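Local coordinates for protein Cys-Gly metallodipeptidase DUG1 (Saccharomyces cerevisiae, PDB 4G1P) that hydrolyses the dipeptide Cys-Gly as a metal-dependent dipeptidase and serves as the catalytic component of the glutathione-degrading complex, at residues A[58-63]-A[85-90]; A[201-206]-A[439-444]; A[221-226]-A[377-382]. All coordinates share one frame; numbering follows the deposited sequence.

Contact 1 (A[58-63]-A[85-90])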
loop_
_atom_site.group_PDB
_atom_site.type_symbol
_atom_site.label_atom_id
_atom_site.label_comp_id
_atom_site.label_asym_id
_atom_site.label_seq_id
_atom_site.Cartn_x
_atom_site.Cartn_y
_atom_site.Cartn_z
ATOM N N PHE A 58 35.691 -22.681 -13.144
ATOM C CA PHE A 58 35.500 -21.540 -14.052
ATOM C C PHE A 58 36.667 -20.556 -14.087
ATOM O O PHE A 58 37.388 -20.403 -13.103
ATOM C CB PHE A 58 34.202 -20.795 -13.739
ATOM C CG PHE A 58 32.960 -21.576 -14.068
ATOM C CD1 PHE A 58 32.542 -22.620 -13.257
ATOM C CD2 PHE A 58 32.204 -21.262 -15.182
ATOM C CE1 PHE A 58 31.403 -23.328 -13.557
ATOM C CE2 PHE A 58 31.080 -21.971 -15.483
ATOM C CZ PHE A 58 30.675 -23.003 -14.671
ATOM N N HIS A 59 36.840 -19.885 -15.225
ATOM C CA HIS A 59 37.898 -18.884 -15.375
ATOM C C HIS A 59 37.410 -17.648 -16.132
ATOM O O HIS A 59 36.283 -17.617 -16.635
ATOM C CB HIS A 59 39.094 -19.477 -16.120
ATOM C CG HIS A 59 38.805 -19.788 -17.550
ATOM N ND1 HIS A 59 38.238 -20.980 -17.952
ATOM C CD2 HIS A 59 38.968 -19.050 -18.675
ATOM C CE1 HIS A 59 38.087 -20.974 -19.264
ATOM N NE2 HIS A 59 38.520 -19.813 -19.727
ATOM N N ASP A 60 38.284 -16.651 -16.234
ATOM C CA ASP A 60 37.971 -15.400 -16.920
ATOM C C ASP A 60 36.743 -14.755 -16.276
ATOM O O ASP A 60 35.880 -14.206 -16.959
ATOM C CB ASP A 60 37.758 -15.640 -18.424
ATOM C CG ASP A 60 37.832 -14.357 -19.249
ATOM O OD1 ASP A 60 38.354 -13.348 -18.742
ATOM O OD2 ASP A 60 37.379 -14.358 -20.414
ATOM N N ILE A 61 36.674 -14.833 -14.951
ATOM C CA ILE A 61 35.529 -14.331 -14.220
ATOM C C ILE A 61 35.509 -12.806 -14.205
ATOM O O ILE A 61 36.504 -12.165 -13.894
ATOM C CB ILE A 61 35.507 -14.887 -12.793
ATOM C CG1 ILE A 61 35.540 -16.419 -12.854
ATOM C CG2 ILE A 61 34.266 -14.391 -12.050
ATOM C CD1 ILE A 61 35.435 -17.122 -11.502
ATOM N N LYS A 62 34.372 -12.226 -14.565
ATOM C CA LYS A 62 34.256 -10.780 -14.608
ATOM C C LYS A 62 32.965 -10.288 -13.947
ATOM O O LYS A 62 31.859 -10.617 -14.378
ATOM C CB LYS A 62 34.353 -10.270 -16.054
ATOM C CG LYS A 62 35.761 -10.304 -16.663
ATOM C CD LYS A 62 35.802 -9.560 -18.018
ATOM C CE LYS A 62 35.131 -8.166 -17.938
ATOM N NZ LYS A 62 35.042 -7.429 -19.253
ATOM N N MET A 63 33.121 -9.502 -12.888
ATOM C CA MET A 63 31.995 -8.848 -12.252
ATOM C C MET A 63 31.771 -7.509 -12.935
ATOM O O MET A 63 32.370 -6.499 -12.566
ATOM C CB MET A 63 32.290 -8.656 -10.773
ATOM C CG MET A 63 32.837 -9.917 -10.140
ATOM S SD MET A 63 31.711 -11.335 -10.251
ATOM C CE MET A 63 30.628 -11.039 -8.846
ATOM N N LEU A 85 30.086 -12.690 -15.606
ATOM C CA LEU A 85 30.519 -13.421 -16.783
ATOM C C LEU A 85 31.625 -14.395 -16.412
ATOM O O LEU A 85 32.560 -14.040 -15.696
ATOM C CB LEU A 85 31.027 -12.465 -17.869
ATOM C CG LEU A 85 30.186 -11.256 -18.289
ATOM C CD1 LEU A 85 30.868 -10.621 -19.471
ATOM C CD2 LEU A 85 28.749 -11.622 -18.636
ATOM N N SER A 86 31.521 -15.621 -16.902
ATOM C CA SER A 86 32.569 -16.598 -16.696
ATOM C C SER A 86 32.589 -17.633 -17.817
ATOM O O SER A 86 31.633 -17.760 -18.584
ATOM C CB SER A 86 32.396 -17.280 -15.347
ATOM O OG SER A 86 31.291 -18.159 -15.358
ATOM N N ARG A 87 33.694 -18.358 -17.924
ATOM C CA ARG A 87 33.806 -19.418 -18.909
ATOM C C ARG A 87 34.258 -20.670 -18.192
ATOM O O ARG A 87 34.966 -20.603 -17.178
ATOM C CB ARG A 87 34.794 -19.055 -20.023
ATOM C CG ARG A 87 35.131 -17.561 -20.109
ATOM C CD ARG A 87 36.120 -17.195 -21.236
ATOM N NE ARG A 87 35.416 -17.037 -22.498
ATOM C CZ ARG A 87 35.134 -15.871 -23.064
ATOM N NH1 ARG A 87 35.522 -14.733 -22.515
ATOM N NH2 ARG A 87 34.468 -15.852 -24.205
ATOM N N PHE A 88 33.822 -21.814 -18.698
ATOM C CA PHE A 88 34.368 -23.089 -18.258
ATOM C C PHE A 88 34.784 -23.897 -19.480
ATOM O O PHE A 88 33.951 -24.312 -20.284
ATOM C CB PHE A 88 33.386 -23.875 -17.387
ATOM C CG PHE A 88 33.950 -25.162 -16.878
ATOM C CD1 PHE A 88 33.818 -26.334 -17.615
ATOM C CD2 PHE A 88 34.640 -25.204 -15.675
ATOM C CE1 PHE A 88 34.351 -27.521 -17.152
ATOM C CE2 PHE A 88 35.177 -26.390 -15.210
ATOM C CZ PHE A 88 35.035 -27.547 -15.944
ATOM N N GLY A 89 36.090 -24.108 -19.599
ATOM C CA GLY A 89 36.681 -24.735 -20.763
ATOM C C GLY A 89 37.062 -23.720 -21.830
ATOM O O GLY A 89 36.441 -22.664 -21.957
ATOM N N SER A 90 38.100 -24.036 -22.596
ATOM C CA SER A 90 38.480 -23.201 -23.729
ATOM C C SER A 90 39.067 -24.053 -24.835
ATOM O O SER A 90 40.166 -23.792 -25.321
ATOM C CB SER A 90 39.439 -22.066 -23.320
ATOM O OG SER A 90 40.453 -22.505 -22.429
HETATM O O HOH W 1 37.547 -23.643 -17.280
#

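Contact 2 (A[201-206]-A[439-444])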
loop_
_atom_site.group_PDB
_atom_site.type_symbol
_atom_site.label_atom_id
_atom_site.label_comp_id
_atom_site.label_asym_id
_atom_site.label_seq_id
_atom_site.Cartn_x
_atom_site.Cartn_y
_atom_site.Cartn_z
ATOM N N ASN A 201 11.993 -20.341 -16.573
ATOM C CA ASN A 201 10.548 -20.459 -16.567
ATOM C C ASN A 201 10.174 -21.835 -16.070
ATOM O O ASN A 201 10.970 -22.466 -15.399
ATOM C CB ASN A 201 9.949 -20.156 -17.942
ATOM C CG ASN A 201 10.319 -21.187 -18.985
ATOM O OD1 ASN A 201 11.476 -21.612 -19.080
ATOM N ND2 ASN A 201 9.327 -21.610 -19.768
ATOM N N TYR A 202 8.973 -22.306 -16.397
ATOM C CA TYR A 202 8.401 -23.484 -15.734
ATOM C C TYR A 202 7.652 -24.334 -16.723
ATOM O O TYR A 202 7.294 -23.859 -17.798
ATOM C CB TYR A 202 7.434 -23.036 -14.628
ATOM C CG TYR A 202 7.880 -21.733 -14.034
ATOM C CD1 TYR A 202 7.465 -20.519 -14.583
ATOM C CD2 TYR A 202 8.786 -21.708 -12.983
ATOM C CE1 TYR A 202 7.921 -19.315 -14.070
ATOM C CE2 TYR A 202 9.239 -20.515 -12.465
ATOM C CZ TYR A 202 8.809 -19.320 -13.006
ATOM O OH TYR A 202 9.270 -18.125 -12.490
ATOM N N TRP A 203 7.399 -25.584 -16.344
ATOM C CA TRP A 203 6.496 -26.444 -17.093
ATOM C C TRP A 203 5.161 -25.764 -17.102
ATOM O O TRP A 203 4.850 -24.982 -16.208
ATOM C CB TRP A 203 6.307 -27.789 -16.399
ATOM C CG TRP A 203 7.505 -28.647 -16.357
ATOM C CD1 TRP A 203 8.726 -28.380 -16.899
ATOM C CD2 TRP A 203 7.609 -29.934 -15.739
ATOM N NE1 TRP A 203 9.590 -29.420 -16.651
ATOM C CE2 TRP A 203 8.928 -30.387 -15.938
ATOM C CE3 TRP A 203 6.719 -30.742 -15.030
ATOM C CZ2 TRP A 203 9.374 -31.618 -15.466
ATOM C CZ3 TRP A 203 7.164 -31.961 -14.559
ATOM C CH2 TRP A 203 8.480 -32.388 -14.781
ATOM N N LEU A 204 4.359 -26.079 -18.100
ATOM C CA LEU A 204 3.002 -25.566 -18.173
ATOM C C LEU A 204 2.174 -25.984 -16.953
ATOM O O LEU A 204 1.434 -25.188 -16.370
ATOM C CB LEU A 204 2.351 -26.101 -19.445
ATOM C CG LEU A 204 0.874 -25.800 -19.617
ATOM C CD1 LEU A 204 0.715 -24.310 -19.741
ATOM C CD2 LEU A 204 0.371 -26.527 -20.855
ATOM N N GLY A 205 2.301 -27.248 -16.585
ATOM C CA GLY A 205 1.493 -27.823 -15.533
ATOM C C GLY A 205 2.443 -28.467 -14.562
ATOM O O GLY A 205 3.569 -27.991 -14.400
ATOM N N THR A 206 2.016 -29.556 -13.936
ATOM C CA THR A 206 2.839 -30.172 -12.910
ATOM C C THR A 206 3.294 -31.597 -13.216
ATOM O O THR A 206 4.017 -32.191 -12.426
ATOM C CB THR A 206 2.105 -30.194 -11.575
ATOM O OG1 THR A 206 0.990 -31.086 -11.668
ATOM C CG2 THR A 206 1.622 -28.792 -11.202
ATOM N N LEU A 439 14.786 -22.214 -24.338
ATOM C CA LEU A 439 14.339 -22.098 -22.952
ATOM C C LEU A 439 14.067 -23.461 -22.331
ATOM O O LEU A 439 13.204 -24.195 -22.793
ATOM C CB LEU A 439 13.085 -21.244 -22.855
ATOM C CG LEU A 439 13.185 -19.854 -23.447
ATOM C CD1 LEU A 439 11.932 -19.115 -23.098
ATOM C CD2 LEU A 439 14.403 -19.141 -22.922
ATOM N N LEU A 440 14.795 -23.773 -21.263
ATOM C CA LEU A 440 14.754 -25.091 -20.623
ATOM C C LEU A 440 14.241 -24.973 -19.197
ATOM O O LEU A 440 15.029 -24.905 -18.252
ATOM C CB LEU A 440 16.165 -25.681 -20.563
ATOM C CG LEU A 440 16.404 -27.180 -20.739
ATOM C CD1 LEU A 440 17.755 -27.551 -20.184
ATOM C CD2 LEU A 440 15.308 -28.034 -20.133
ATOM N N PRO A 441 12.920 -24.973 -19.033
ATOM C CA PRO A 441 12.289 -24.815 -17.715
ATOM C C PRO A 441 12.732 -25.883 -16.725
ATOM O O PRO A 441 12.753 -27.066 -17.039
ATOM C CB PRO A 441 10.801 -24.999 -18.015
ATOM C CG PRO A 441 10.771 -25.846 -19.243
ATOM C CD PRO A 441 11.955 -25.376 -20.067
ATOM N N MET A 442 13.086 -25.470 -15.521
ATOM C CA MET A 442 13.372 -26.451 -14.503
ATOM C C MET A 442 12.105 -26.839 -13.774
ATOM O O MET A 442 11.744 -28.017 -13.730
ATOM C CB MET A 442 14.395 -25.935 -13.506
ATOM C CG MET A 442 14.602 -26.867 -12.330
ATOM S SD MET A 442 16.212 -26.598 -11.611
ATOM C CE MET A 442 17.227 -27.721 -12.582
ATOM N N GLY A 443 11.429 -25.850 -13.201
ATOM C CA GLY A 443 10.331 -26.135 -12.298
ATOM C C GLY A 443 8.948 -26.327 -12.901
ATOM O O GLY A 443 8.763 -26.325 -14.129
ATOM N N ARG A 444 7.972 -26.494 -12.009
ATOM C CA ARG A 444 6.580 -26.698 -12.390
ATOM C C ARG A 444 5.815 -25.387 -12.384
ATOM O O ARG A 444 6.284 -24.390 -11.842
ATOM C CB ARG A 444 5.912 -27.694 -11.452
ATOM C CG ARG A 444 6.750 -28.927 -11.180
ATOM C CD ARG A 444 5.939 -29.961 -10.449
ATOM N NE ARG A 444 6.736 -31.127 -10.084
ATOM C CZ ARG A 444 6.313 -32.081 -9.259
ATOM N NH1 ARG A 444 5.099 -31.996 -8.716
ATOM N NH2 ARG A 444 7.100 -33.112 -8.969
HETATM O O HOH W 2 13.806 -22.620 -15.288
HETATM O O HOH W 3 12.192 -23.460 -12.711
HETATM O O HOH W 4 12.364 -29.570 -17.732
#

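Contact 3 (A[221-226]-A[377-382])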
loop_
_atom_site.group_PDB
_atom_site.type_symbol
_atom_site.label_atom_id
_atom_site.label_comp_id
_atom_site.label_asym_id
_atom_site.label_seq_id
_atom_site.Cartn_x
_atom_site.Cartn_y
_atom_site.Cartn_z
ATOM N N TYR A 221 3.441 0.058 -16.597
ATOM C CA TYR A 221 3.062 1.470 -16.544
ATOM C C TYR A 221 2.640 1.926 -15.150
ATOM O O TYR A 221 2.177 1.131 -14.314
ATOM C CB TYR A 221 1.930 1.768 -17.538
ATOM C CG TYR A 221 2.286 1.468 -18.968
ATOM C CD1 TYR A 221 3.043 2.350 -19.710
ATOM C CD2 TYR A 221 1.876 0.289 -19.572
ATOM C CE1 TYR A 221 3.385 2.074 -21.017
ATOM C CE2 TYR A 221 2.213 -0.002 -20.879
ATOM C CZ TYR A 221 2.971 0.893 -21.598
ATOM O OH TYR A 221 3.311 0.612 -22.906
ATOM N N GLN A 222 2.805 3.220 -14.912
ATOM C CA GLN A 222 2.217 3.855 -13.743
ATOM C C GLN A 222 1.471 5.107 -14.177
ATOM O O GLN A 222 2.012 5.946 -14.904
ATOM C CB GLN A 222 3.268 4.177 -12.666
ATOM C CG GLN A 222 4.337 5.167 -13.080
ATOM C CD GLN A 222 5.337 5.435 -11.974
ATOM O OE1 GLN A 222 5.287 4.823 -10.909
ATOM N NE2 GLN A 222 6.255 6.356 -12.223
ATOM N N THR A 223 0.215 5.206 -13.762
ATOM C CA THR A 223 -0.560 6.418 -14.002
ATOM C C THR A 223 -0.492 7.301 -12.762
ATOM O O THR A 223 -0.878 6.871 -11.675
ATOM C CB THR A 223 -2.031 6.107 -14.361
ATOM O OG1 THR A 223 -2.088 5.565 -15.681
ATOM C CG2 THR A 223 -2.876 7.366 -14.329
ATOM N N ILE A 224 0.016 8.522 -12.930
ATOM C CA ILE A 224 0.226 9.427 -11.801
ATOM C C ILE A 224 -0.797 10.560 -11.760
ATOM O O ILE A 224 -0.917 11.327 -12.707
ATOM C CB ILE A 224 1.629 10.032 -11.823
ATOM C CG1 ILE A 224 2.655 8.971 -12.236
ATOM C CG2 ILE A 224 1.963 10.612 -10.467
ATOM C CD1 ILE A 224 4.079 9.503 -12.373
ATOM N N ILE A 225 -1.540 10.644 -10.660
ATOM C CA ILE A 225 -2.520 11.707 -10.468
ATOM C C ILE A 225 -2.217 12.473 -9.188
ATOM O O ILE A 225 -2.114 11.882 -8.104
ATOM C CB ILE A 225 -3.941 11.160 -10.411
ATOM C CG1 ILE A 225 -4.295 10.471 -11.723
ATOM C CG2 ILE A 225 -4.930 12.280 -10.157
ATOM C CD1 ILE A 225 -5.665 9.826 -11.719
ATOM N N GLU A 226 -2.069 13.790 -9.332
ATOM C CA GLU A 226 -1.693 14.676 -8.239
ATOM C C GLU A 226 -2.699 15.812 -8.102
ATOM O O GLU A 226 -3.226 16.304 -9.104
ATOM C CB GLU A 226 -0.301 15.250 -8.486
ATOM C CG GLU A 226 0.121 16.267 -7.453
ATOM C CD GLU A 226 1.587 16.645 -7.562
ATOM O OE1 GLU A 226 2.065 16.793 -8.710
ATOM O OE2 GLU A 226 2.255 16.786 -6.504
ATOM N N ASN A 377 -7.429 18.038 -11.193
ATOM C CA ASN A 377 -6.184 17.366 -10.842
ATOM C C ASN A 377 -5.195 17.274 -12.017
ATOM O O ASN A 377 -5.577 17.470 -13.178
ATOM C CB ASN A 377 -6.484 15.981 -10.242
ATOM C CG ASN A 377 -7.094 16.063 -8.833
ATOM O OD1 ASN A 377 -6.681 16.882 -8.020
ATOM N ND2 ASN A 377 -8.074 15.210 -8.552
ATOM N N LYS A 378 -3.926 17.009 -11.702
ATOM C CA LYS A 378 -2.897 16.746 -12.714
ATOM C C LYS A 378 -2.819 15.241 -12.980
ATOM O O LYS A 378 -3.065 14.438 -12.082
ATOM C CB LYS A 378 -1.525 17.250 -12.254
ATOM C CG LYS A 378 -1.467 18.735 -11.969
ATOM C CD LYS A 378 -0.118 19.166 -11.348
ATOM C CE LYS A 378 -0.119 19.149 -9.798
ATOM N NZ LYS A 378 -0.984 20.198 -9.134
ATOM N N CYS A 379 -2.478 14.856 -14.205
ATOM C CA CYS A 379 -2.413 13.438 -14.549
ATOM C C CYS A 379 -1.503 13.166 -15.726
ATOM O O CYS A 379 -1.429 13.946 -16.681
ATOM C CB CYS A 379 -3.805 12.854 -14.838
ATOM S SG CYS A 379 -3.810 11.040 -15.183
ATOM N N ARG A 380 -0.820 12.036 -15.648
ATOM C CA ARG A 380 0.025 11.575 -16.728
ATOM C C ARG A 380 0.400 10.118 -16.492
ATOM O O ARG A 380 0.450 9.648 -15.345
ATOM C CB ARG A 380 1.274 12.436 -16.839
ATOM C CG ARG A 380 2.275 12.210 -15.768
ATOM C CD ARG A 380 3.412 13.174 -15.920
ATOM N NE ARG A 380 4.349 13.059 -14.813
ATOM C CZ ARG A 380 5.295 12.128 -14.739
ATOM N NH1 ARG A 380 5.417 11.226 -15.712
ATOM N NH2 ARG A 380 6.118 12.092 -13.693
ATOM N N THR A 381 0.648 9.404 -17.584
ATOM C CA THR A 381 0.957 7.994 -17.514
ATOM C C THR A 381 2.331 7.734 -18.099
ATOM O O THR A 381 2.649 8.184 -19.198
ATOM C CB THR A 381 -0.124 7.164 -18.222
ATOM O OG1 THR A 381 -1.312 7.188 -17.427
ATOM C CG2 THR A 381 0.306 5.711 -18.402
ATOM N N GLU A 382 3.164 7.024 -17.353
ATOM C CA GLU A 382 4.509 6.784 -17.829
ATOM C C GLU A 382 4.923 5.321 -17.765
ATOM O O GLU A 382 4.383 4.524 -16.995
ATOM C CB GLU A 382 5.503 7.687 -17.107
ATOM C CG GLU A 382 5.979 7.188 -15.773
ATOM C CD GLU A 382 6.725 8.271 -15.014
ATOM O OE1 GLU A 382 6.685 9.432 -15.470
ATOM O OE2 GLU A 382 7.347 7.968 -13.972
#

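Contact 1 (A[58-63]-A[85-90])
R87 CB sits over one face of the H59 imidazole, 4.1 Å from the centroid of the H59 ring, in a CH-pi contact. The histidine CG lies between the backbone N and the carbonyl carbon (chi1 68°), which brings the ring over R87 CB, with CE1 near G89, and water 1 in the ring plane links ND1 to G89 N. H59 and R87 form an antiparallel hydrogen-bonded backbone pair, as do K62 and L85; the register slips by one between them, a beta bulge. R87 also serves D60: its NH1 gives OD2 a salt bridge of 2.8 Å, with carboxylate and guanidinium nearly coplanar. Replacing R87 with an alanine would probably leave the D60 carboxylate without its ion pair and Y189 without the guanidinium that donates to its carbonyl and lies against its ring. The F58 ring takes F88 CB over one face, 3.5 Å above its plane, and the F88 edge completes an edge-to-face pair. Strand 61-64 is outermost in the six-stranded sheet, strand 83-88 pairs antiparallel with strand 162-168 on its inner side, and F58 and F88 pack on V149 of helix 135-154, F58 also on L53 of helix 39-55.

Contact 2 (A[201-206]-A[439-444])
The W203 indole carries G443 O over one face, 3.4 Å from CD1, while water 4 lies in the ring plane at the pyrrole edge and bridges NE1 to P441 O. P441 CG approaches CD1 at 4.0 Å, the two side chains crossing at about a right angle. Beyond the pair, Y410 meets the indole edge-to-face. The second flat group, the R444 guanidinium, has T206 O above one face, where its NE is 3.7 Å away; the polar edge is spent on others, NE on D457 and N460, NH2 on S459. R444 reaches them with its chain extended from CG to NE, running past G205 and T206. The Y202 ring is approached obliquely by R444 O, which also lies 3.3 Å from Y202 CB.

A single direct hydrogen bond joins the two loops, W203 N to G443 O, 2.7 Å long and nearly straight at 170°. Two waters add further backbone links: N201 O accepts from waters 2 and 3, which in turn accept from M442 N and G443 N. N201 lies alongside P441, its OD1 3.6 Å from the proline CB, and its ND2 donates to T212.

The Y202 side chain lies about 4 Å from a bound zinc ion and from the bound glycine, so these loops border the active site. They follow neighbouring parallel strands, 195-198 and 437-439. Helix 135-154 lies against Y202 and M442, helix 458-477 against W203, L440 and M442, and strand 210-226 against L439, L440 and P441; I236 of the second subunit packs on Y202.

Contact 3 (A[221-226]-A[377-382])
I224 and R380 lie side by side on paired strands, and the isoleucine can be followed outward atom by atom. Its CB stands 3.7 Å from R380 O, the same oxygen that accepts the I224 N-H, and CG1 still borders that carbonyl. With CG1 anti to the carbonyl carbon and the chain then extended (chi2 176°), CD1 is carried over the R380 guanidinium, 3.5 Å above its plane and toward the rim. The methyl also touches E382, 3.9 Å from CD. Next to it, Q222 and E382 run in the same direction, and Q222 NE2 donates to E382 OE2 in a bent bond that meets the carboxylate from above its plane. The placing of the guanidinium and carboxylate ends is less certain. Further along, E226 OE1 borders K378 CE at 3.4 Å, yet the lysine NZ remains beyond salt-bridge distance.

On the opposite face T223 OG1 and T381 OG1 share a hydrogen bond, either possibly the donor, and C379 SG packs on I225 CG1. Helix 355-371 covers T223, C379 and T381, and helix 244-252 covers I225.

Three antiparallel hydrogen-bonded pairs, Q222-E382, I224-R380 and E226-K378, hold the backbones. The chemistry is therefore two-sided: small and apolar groups under the helices, with the one bond between threonine hydroxyls, and charged and amide-bearing chains, I224 among them, on the other face, in what is probably the C-terminal lid domain.

How the contacts relate
Contacts 1 and 2 belong to the catalytic half: the first lies at one outer strand of its six-stranded sheet, the second just beyond strand 437-439 at the other, their centres about 27 Å apart. Contact 2 is the one beside the active site. Y202 is two residues after the zinc ligand D200, and its side chain comes within about 4 Å of that of D137, which binds both zinc ions. Contact 3 is nested in the chain loop that contact 2 closes, with centres about 37 Å apart; strand 210-226 leads from one to the other, passing C218 of the cysteine pocket. The side chain of Y221 is about 11 Å from the bound cysteine. Contacts 1 and 3 are farthest apart, about 45 Å between centres.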